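Local coordinates for Peptidase_M23 domain-containing protein (PDB 6SMK) that probably cleaves peptide cross-links of bacterial peptidoglycan as the zinc-dependent M23 endopeptidase domain of a longer prophage-encoded protein, at residues V53-G65 against S102-R115. The protein carries 1 engineered substitution. Numbering follows the deposited sequence.
Sequences VQSSSIGLGEHVG and SGWSTGPAVHYELR. Engineered in segment 102-115: A109 (natural residue His). With ZN (zinc ion), chain F.
L60, in the loop joining strands 48-54 and 63-69, reaches from the turn 58-61 onto the zinc ligand H111 of strand 109-116. Its CB lies over one face of the H63 ring, within its own segment. With CG anti to the carbonyl carbon (chi1 -63°), the branch brings its two methyls to different partners. L60 CD2 sits over one face of the H111 imidazole, 3.4 Å from H111 CD2, as a CH-pi contact displaced toward the rim. L60 CD1 meets R115 NH2 at 3.7 Å, the two side chains arriving from opposite directions.

The loop and the segment before the strand also meet through backbone. W104 N donates to G59 O, 2.6 Å away and nearly straight at 173°, on a lone pair in the carbonyl plane. W104 lays one face of its indole against the chain, with I58 CA 4.1 Å from the centroid of the five-membered ring in a CH-pi contact and G59 N over the same face. G61 and G103 bring their CA atoms to 3.8 Å, so the two backbones run close at this point. Nearby, S102 O accepts from H78 ND1, and L60 and E62 make backbone hydrogen bonds to H78 and M79 of strand 72-82, joining the loop contact to the sheet.

H111 binds zinc through ND1 at 2.0 Å; H29, D33 and a water complete the site. Through its second ring nitrogen, NE2, H111 donates in the ring plane to the anti lone pair of E113 OE1 (3.0 Å), an oxygen that T30 also engages, while R115 NE forms a salt bridge to E113 OE2 at 2.7 Å. The ring is thus fixed in rotation by metal and carboxylate, with an apolar methyl over one face, and the carboxylate probably makes the imidazole a more electron-rich zinc ligand.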
ATOM      1  N   VAL A  53     -11.468  -3.620  -2.353  1.00 70.06           N
ATOM      2  CA  VAL A  53     -10.811  -3.812  -3.637  1.00 66.66           C
ATOM      3  C   VAL A  53     -11.365  -2.785  -4.606  1.00 73.15           C
ATOM      4  O   VAL A  53     -12.581  -2.569  -4.659  1.00 84.53           O
ATOM      5  CB  VAL A  53     -11.004  -5.236  -4.183  1.00 62.88           C
ATOM      6  CG1 VAL A  53     -10.284  -5.372  -5.494  1.00 62.83           C
ATOM      7  CG2 VAL A  53     -10.492  -6.260  -3.171  1.00 63.39           C
ATOM      8  N   GLN A  54     -10.472  -2.138  -5.350  1.00 70.51           N
ATOM      9  CA  GLN A  54     -10.877  -1.070  -6.245  1.00 73.28           C
ATOM     10  C   GLN A  54      -9.989  -1.055  -7.483  1.00 68.85           C
ATOM     11  O   GLN A  54      -8.763  -1.214  -7.393  1.00 64.64           O
ATOM     12  CB  GLN A  54     -10.839   0.288  -5.535  1.00 75.23           C
ATOM     13  CG  GLN A  54     -10.939   1.465  -6.480  1.00 82.86           C
ATOM     14  CD  GLN A  54     -11.294   2.732  -5.761  1.00 96.92           C
ATOM     15  OE1 GLN A  54     -12.259   2.764  -4.996  1.00100.57           O
ATOM     16  NE2 GLN A  54     -10.523   3.797  -6.002  1.00 94.09           N
ATOM     17  N   SER A  55     -10.634  -0.892  -8.638  1.00 67.53           N
ATOM     18  CA  SER A  55      -9.964  -0.614  -9.899  1.00 75.37           C
ATOM     19  C   SER A  55     -10.428   0.744 -10.393  1.00 80.88           C
ATOM     20  O   SER A  55     -11.627   0.954 -10.615  1.00 83.62           O
ATOM     21  CB  SER A  55     -10.227  -1.696 -10.957  1.00 75.13           C
ATOM     22  OG  SER A  55      -9.998  -3.004 -10.455  1.00 82.40           O
ATOM     23  N   SER A  56      -9.477   1.665 -10.531  1.00 70.13           N
ATOM     24  CA  SER A  56      -9.734   2.989 -11.067  1.00 78.77           C
ATOM     25  C   SER A  56      -8.476   3.451 -11.772  1.00 78.00           C
ATOM     26  O   SER A  56      -7.428   2.808 -11.700  1.00 74.36           O
ATOM     27  CB  SER A  56     -10.141   3.981  -9.973  1.00 92.60           C
ATOM     28  OG  SER A  56      -9.168   4.030  -8.943  1.00 97.42           O
ATOM     29  N   SER A  57      -8.595   4.572 -12.478  1.00 80.54           N
ATOM     30  CA  SER A  57      -7.444   5.221 -13.081  1.00 77.84           C
ATOM     31  C   SER A  57      -7.026   6.460 -12.309  1.00 84.94           C
ATOM     32  O   SER A  57      -6.391   7.354 -12.868  1.00 98.00           O
ATOM     33  CB  SER A  57      -7.750   5.554 -14.535  1.00 83.18           C
ATOM     34  OG  SER A  57      -9.115   5.879 -14.669  1.00 98.30           O
ATOM     35  N   ILE A  58      -7.334   6.502 -11.018  1.00 89.03           N
ATOM     36  CA  ILE A  58      -7.238   7.701 -10.202  1.00 82.73           C
ATOM     37  C   ILE A  58      -6.475   7.371  -8.927  1.00 75.07           C
ATOM     38  O   ILE A  58      -6.667   6.300  -8.336  1.00 69.54           O
ATOM     39  CB  ILE A  58      -8.646   8.246  -9.893  1.00 88.90           C
ATOM     40  CG1 ILE A  58      -9.231   8.878 -11.152  1.00 83.11           C
ATOM     41  CG2 ILE A  58      -8.627   9.229  -8.736  1.00102.19           C
ATOM     42  CD1 ILE A  58     -10.483   9.657 -10.888  1.00104.60           C
ATOM     43  N   GLY A  59      -5.603   8.294  -8.512  1.00 77.19           N
ATOM     44  CA  GLY A  59      -4.805   8.123  -7.312  1.00 72.15           C
ATOM     45  C   GLY A  59      -4.185   6.747  -7.224  1.00 67.96           C
ATOM     46  O   GLY A  59      -3.388   6.366  -8.086  1.00 93.63           O
ATOM     47  N   LEU A  60      -4.578   5.967  -6.220  1.00 65.50           N
ATOM     48  CA  LEU A  60      -3.963   4.654  -6.040  1.00 66.31           C
ATOM     49  C   LEU A  60      -4.346   3.654  -7.122  1.00 69.55           C
ATOM     50  O   LEU A  60      -3.769   2.558  -7.148  1.00 62.30           O
ATOM     51  CB  LEU A  60      -4.329   4.069  -4.678  1.00 69.01           C
ATOM     52  CG  LEU A  60      -3.840   4.836  -3.459  1.00 61.47           C
ATOM     53  CD1 LEU A  60      -4.108   4.030  -2.206  1.00 59.84           C
ATOM     54  CD2 LEU A  60      -2.374   5.157  -3.624  1.00 69.19           C
ATOM     55  N   GLY A  61      -5.300   3.989  -7.994  1.00 67.49           N
ATOM     56  CA  GLY A  61      -5.608   3.110  -9.110  1.00 67.58           C
ATOM     57  C   GLY A  61      -6.052   1.745  -8.630  1.00 80.41           C
ATOM     58  O   GLY A  61      -6.971   1.623  -7.811  1.00 93.55           O
ATOM     59  N   GLU A  62      -5.392   0.698  -9.132  1.00 73.02           N
ATOM     60  CA  GLU A  62      -5.708  -0.670  -8.731  1.00 66.70           C
ATOM     61  C   GLU A  62      -5.109  -0.925  -7.360  1.00 71.86           C
ATOM     62  O   GLU A  62      -3.883  -0.958  -7.217  1.00 83.88           O
ATOM     63  CB  GLU A  62      -5.162  -1.666  -9.744  1.00 65.93           C
ATOM     64  CG  GLU A  62      -5.397  -1.275 -11.171  1.00 72.31           C
ATOM     65  CD  GLU A  62      -6.674  -1.848 -11.727  1.00 89.61           C
ATOM     66  OE1 GLU A  62      -7.090  -2.945 -11.284  1.00 89.00           O
ATOM     67  OE2 GLU A  62      -7.269  -1.183 -12.604  1.00108.40           O
ATOM     68  N   HIS A  63      -5.960  -1.107  -6.348  1.00 68.10           N
ATOM     69  CA  HIS A  63      -5.440  -1.271  -4.999  1.00 72.04           C
ATOM     70  C   HIS A  63      -6.376  -2.111  -4.151  1.00 79.22           C
ATOM     71  O   HIS A  63      -7.566  -2.251  -4.451  1.00 83.67           O
ATOM     72  CB  HIS A  63      -5.182   0.076  -4.316  1.00 65.24           C
ATOM     73  CG  HIS A  63      -6.402   0.916  -4.113  1.00 70.33           C
ATOM     74  ND1 HIS A  63      -7.149   1.412  -5.158  1.00 74.33           N
ATOM     75  CD2 HIS A  63      -6.977   1.391  -2.981  1.00 76.66           C
ATOM     76  CE1 HIS A  63      -8.148   2.132  -4.678  1.00 78.67           C
ATOM     77  NE2 HIS A  63      -8.064   2.138  -3.359  1.00 77.77           N
ATOM     78  N   VAL A  64      -5.804  -2.681  -3.083  1.00 69.02           N
ATOM     79  CA  VAL A  64      -6.550  -3.445  -2.094  1.00 68.52           C
ATOM     80  C   VAL A  64      -6.323  -2.851  -0.713  1.00 76.30           C
ATOM     81  O   VAL A  64      -5.249  -2.328  -0.404  1.00 81.09           O
ATOM     82  CB  VAL A  64      -6.164  -4.937  -2.083  1.00 63.26           C
ATOM     83  CG1 VAL A  64      -6.244  -5.509  -3.473  1.00 75.52           C
ATOM     84  CG2 VAL A  64      -4.805  -5.113  -1.532  1.00 68.75           C
ATOM     85  N   GLY A  65      -7.352  -2.935   0.119  1.00 73.21           N
ATOM     86  CA  GLY A  65      -7.235  -2.680   1.544  1.00 68.55           C
ATOM     87  C   GLY A  65      -7.403  -3.977   2.315  1.00 73.32           C
ATOM     88  O   GLY A  65      -8.293  -4.777   2.010  1.00 90.91           O
ATOM     89  N   SER A 102      -0.635   1.898 -12.091  1.00 78.62           N
ATOM     90  CA  SER A 102      -2.037   2.270 -12.233  1.00 78.52           C
ATOM     91  C   SER A 102      -2.346   3.507 -11.416  1.00 72.99           C
ATOM     92  O   SER A 102      -1.779   3.744 -10.348  1.00 84.49           O
ATOM     93  CB  SER A 102      -2.975   1.141 -11.795  1.00 76.04           C
ATOM     94  OG  SER A 102      -2.510   0.485 -10.629  1.00 86.62           O
ATOM     95  N   GLY A 103      -3.267   4.291 -11.923  1.00 75.27           N
ATOM     96  CA  GLY A 103      -3.616   5.491 -11.216  1.00 82.94           C
ATOM     97  C   GLY A 103      -2.530   6.533 -11.385  1.00 82.81           C
ATOM     98  O   GLY A 103      -1.875   6.641 -12.430  1.00102.15           O
ATOM     99  N   TRP A 104      -2.328   7.290 -10.318  1.00 72.31           N
ATOM    100  CA  TRP A 104      -1.535   8.510 -10.372  1.00 79.93           C
ATOM    101  C   TRP A 104      -0.131   8.234  -9.836  1.00 95.48           C
ATOM    102  O   TRP A 104       0.284   8.732  -8.790  1.00100.61           O
ATOM    103  CB  TRP A 104      -2.249   9.611  -9.601  1.00 79.46           C
ATOM    104  CG  TRP A 104      -3.443  10.140 -10.335  1.00 80.93           C
ATOM    105  CD1 TRP A 104      -3.831   9.816 -11.598  1.00 81.86           C
ATOM    106  CD2 TRP A 104      -4.384  11.108  -9.866  1.00 84.16           C
ATOM    107  NE1 TRP A 104      -4.953  10.523 -11.951  1.00 86.50           N
ATOM    108  CE2 TRP A 104      -5.314  11.324 -10.902  1.00 97.66           C
ATOM    109  CE3 TRP A 104      -4.527  11.818  -8.676  1.00 85.44           C
ATOM    110  CZ2 TRP A 104      -6.375  12.221 -10.782  1.00110.27           C
ATOM    111  CZ3 TRP A 104      -5.589  12.711  -8.557  1.00105.09           C
ATOM    112  CH2 TRP A 104      -6.495  12.901  -9.602  1.00107.35           C
ATOM    113  N   SER A 105       0.590   7.388 -10.578  1.00101.67           N
ATOM    114  CA  SER A 105       1.968   7.024 -10.274  1.00 92.73           C
ATOM    115  C   SER A 105       2.807   7.220 -11.518  1.00 88.74           C
ATOM    116  O   SER A 105       2.420   6.778 -12.603  1.00 88.91           O
ATOM    117  CB  SER A 105       2.104   5.574  -9.799  1.00 99.90           C
ATOM    118  OG  SER A 105       3.375   5.329  -9.202  1.00 93.51           O
ATOM    119  N   THR A 106       3.970   7.852 -11.328  1.00 94.37           N
ATOM    120  CA  THR A 106       4.859   8.227 -12.429  1.00107.24           C
ATOM    121  C   THR A 106       5.364   7.002 -13.194  1.00106.78           C
ATOM    122  O   THR A 106       5.338   6.977 -14.435  1.00 99.36           O
ATOM    123  CB  THR A 106       6.034   9.025 -11.863  1.00112.42           C
ATOM    124  OG1 THR A 106       6.383   8.494 -10.573  1.00119.33           O
ATOM    125  CG2 THR A 106       5.688  10.488 -11.718  1.00102.39           C
ATOM    126  N   GLY A 107       5.861   5.992 -12.462  1.00 91.68           N
ATOM    127  CA  GLY A 107       6.311   4.740 -13.028  1.00 83.04           C
ATOM    128  C   GLY A 107       5.957   3.544 -12.155  1.00 81.70           C
ATOM    129  O   GLY A 107       5.026   3.589 -11.345  1.00 88.52           O
ATOM    130  N   PRO A 108       6.705   2.448 -12.291  1.00 79.75           N
ATOM    131  CA  PRO A 108       6.341   1.203 -11.600  1.00 75.61           C
ATOM    132  C   PRO A 108       6.771   1.264 -10.141  1.00 81.27           C
ATOM    133  O   PRO A 108       7.944   1.507  -9.839  1.00 86.17           O
ATOM    134  CB  PRO A 108       7.123   0.129 -12.370  1.00 73.07           C
ATOM    135  CG  PRO A 108       7.847   0.876 -13.496  1.00 79.07           C
ATOM    136  CD  PRO A 108       7.955   2.288 -13.044  1.00 81.89           C
ATOM    137  N   ALA A 109       5.815   1.050  -9.240  1.00 77.46           N
ATOM    138  CA  ALA A 109       6.058   1.019  -7.799  1.00 72.06           C
ATOM    139  C   ALA A 109       4.787   0.558  -7.111  1.00 71.64           C
ATOM    140  O   ALA A 109       3.711   0.496  -7.713  1.00 83.37           O
ATOM    141  CB  ALA A 109       6.476   2.375  -7.233  1.00 71.15           C
ATOM    142  N   VAL A 110       4.922   0.244  -5.831  1.00 62.70           N
ATOM    143  CA  VAL A 110       3.784  -0.112  -5.001  1.00 58.20           C
ATOM    144  C   VAL A 110       3.715   0.872  -3.852  1.00 69.78           C
ATOM    145  O   VAL A 110       4.737   1.206  -3.239  1.00 75.30           O
ATOM    146  CB  VAL A 110       3.861  -1.548  -4.478  1.00 54.58           C
ATOM    147  CG1 VAL A 110       5.182  -1.793  -3.794  1.00 67.84           C
ATOM    148  CG2 VAL A 110       2.727  -1.786  -3.543  1.00 52.49           C
ATOM    149  N   HIS A 111       2.518   1.355  -3.593  1.00 72.14           N
ATOM    150  CA  HIS A 111       2.275   2.383  -2.605  1.00 67.81           C
ATOM    151  C   HIS A 111       1.628   1.699  -1.412  1.00 73.75           C
ATOM    152  O   HIS A 111       0.537   1.129  -1.533  1.00 81.76           O
ATOM    153  CB  HIS A 111       1.391   3.475  -3.209  1.00 77.54           C
ATOM    154  CG  HIS A 111       0.960   4.527  -2.242  1.00 85.51           C
ATOM    155  ND1 HIS A 111       1.551   5.768  -2.186  1.00 99.70           N
ATOM    156  CD2 HIS A 111      -0.013   4.528  -1.304  1.00 84.48           C
ATOM    157  CE1 HIS A 111       0.965   6.487  -1.249  1.00 86.63           C
ATOM    158  NE2 HIS A 111       0.011   5.758  -0.700  1.00 88.42           N
ATOM    159  N   TYR A 112       2.325   1.708  -0.285  1.00 64.22           N
ATOM    160  CA  TYR A 112       1.844   1.096   0.946  1.00 67.61           C
ATOM    161  C   TYR A 112       1.337   2.204   1.856  1.00 65.29           C
ATOM    162  O   TYR A 112       2.107   3.089   2.244  1.00 66.54           O
ATOM    163  CB  TYR A 112       2.970   0.300   1.604  1.00 59.65           C
ATOM    164  CG  TYR A 112       2.653  -0.372   2.920  1.00 66.49           C
ATOM    165  CD1 TYR A 112       2.241  -1.704   2.964  1.00 63.60           C
ATOM    166  CD2 TYR A 112       2.826   0.304   4.126  1.00 74.74           C
ATOM    167  CE1 TYR A 112       1.982  -2.336   4.169  1.00 61.78           C
ATOM    168  CE2 TYR A 112       2.573  -0.317   5.335  1.00 73.12           C
ATOM    169  CZ  TYR A 112       2.150  -1.633   5.351  1.00 69.05           C
ATOM    170  OH  TYR A 112       1.897  -2.246   6.555  1.00 70.45           O
ATOM    171  N   GLU A 113       0.043   2.173   2.165  1.00 67.41           N
ATOM    172  CA  GLU A 113      -0.602   3.210   2.960  1.00 82.04           C
ATOM    173  C   GLU A 113      -1.271   2.587   4.174  1.00 78.16           C
ATOM    174  O   GLU A 113      -1.871   1.512   4.082  1.00 73.44           O
ATOM    175  CB  GLU A 113      -1.636   3.988   2.133  1.00 76.94           C
ATOM    176  CG  GLU A 113      -2.342   5.086   2.896  1.00 79.86           C
ATOM    177  CD  GLU A 113      -3.027   6.082   1.987  1.00 97.59           C
ATOM    178  OE1 GLU A 113      -2.473   6.363   0.904  1.00101.58           O
ATOM    179  OE2 GLU A 113      -4.113   6.589   2.353  1.00 98.15           O
ATOM    180  N   LEU A 114      -1.158   3.263   5.309  1.00 77.60           N
ATOM    181  CA  LEU A 114      -1.778   2.812   6.547  1.00 86.78           C
ATOM    182  C   LEU A 114      -2.932   3.748   6.894  1.00 78.86           C
ATOM    183  O   LEU A 114      -2.723   4.955   7.074  1.00 79.45           O
ATOM    184  CB  LEU A 114      -0.745   2.764   7.670  1.00 96.05           C
ATOM    185  CG  LEU A 114      -0.837   1.549   8.580  1.00 96.65           C
ATOM    186  CD1 LEU A 114      -1.094   0.316   7.741  1.00 92.69           C
ATOM    187  CD2 LEU A 114       0.447   1.405   9.362  1.00101.23           C
ATOM    188  N   ARG A 115      -4.146   3.198   6.974  1.00 68.12           N
ATOM    189  CA  ARG A 115      -5.352   3.980   7.250  1.00 79.30           C
ATOM    190  C   ARG A 115      -6.000   3.519   8.549  1.00 77.34           C
ATOM    191  O   ARG A 115      -6.140   2.313   8.789  1.00 84.87           O
ATOM    192  CB  ARG A 115      -6.369   3.877   6.104  1.00 82.15           C
ATOM    193  CG  ARG A 115      -6.148   4.872   4.980  1.00 81.39           C
ATOM    194  CD  ARG A 115      -6.947   4.523   3.733  1.00 81.76           C
ATOM    195  NE  ARG A 115      -6.400   5.188   2.555  1.00 88.93           N
ATOM    196  CZ  ARG A 115      -6.827   5.010   1.306  1.00 87.62           C
ATOM    197  NH1 ARG A 115      -7.834   4.182   1.036  1.00 77.06           N
ATOM    198  NH2 ARG A 115      -6.244   5.676   0.316  1.00 86.47           N
TER
HETATM  199 ZN    ZN F 201       2.649   7.002  -3.300  1.00 85.14          ZN
HETATM  200  O   HOH W   1       2.411   6.986  -5.601  1.00 59.89           O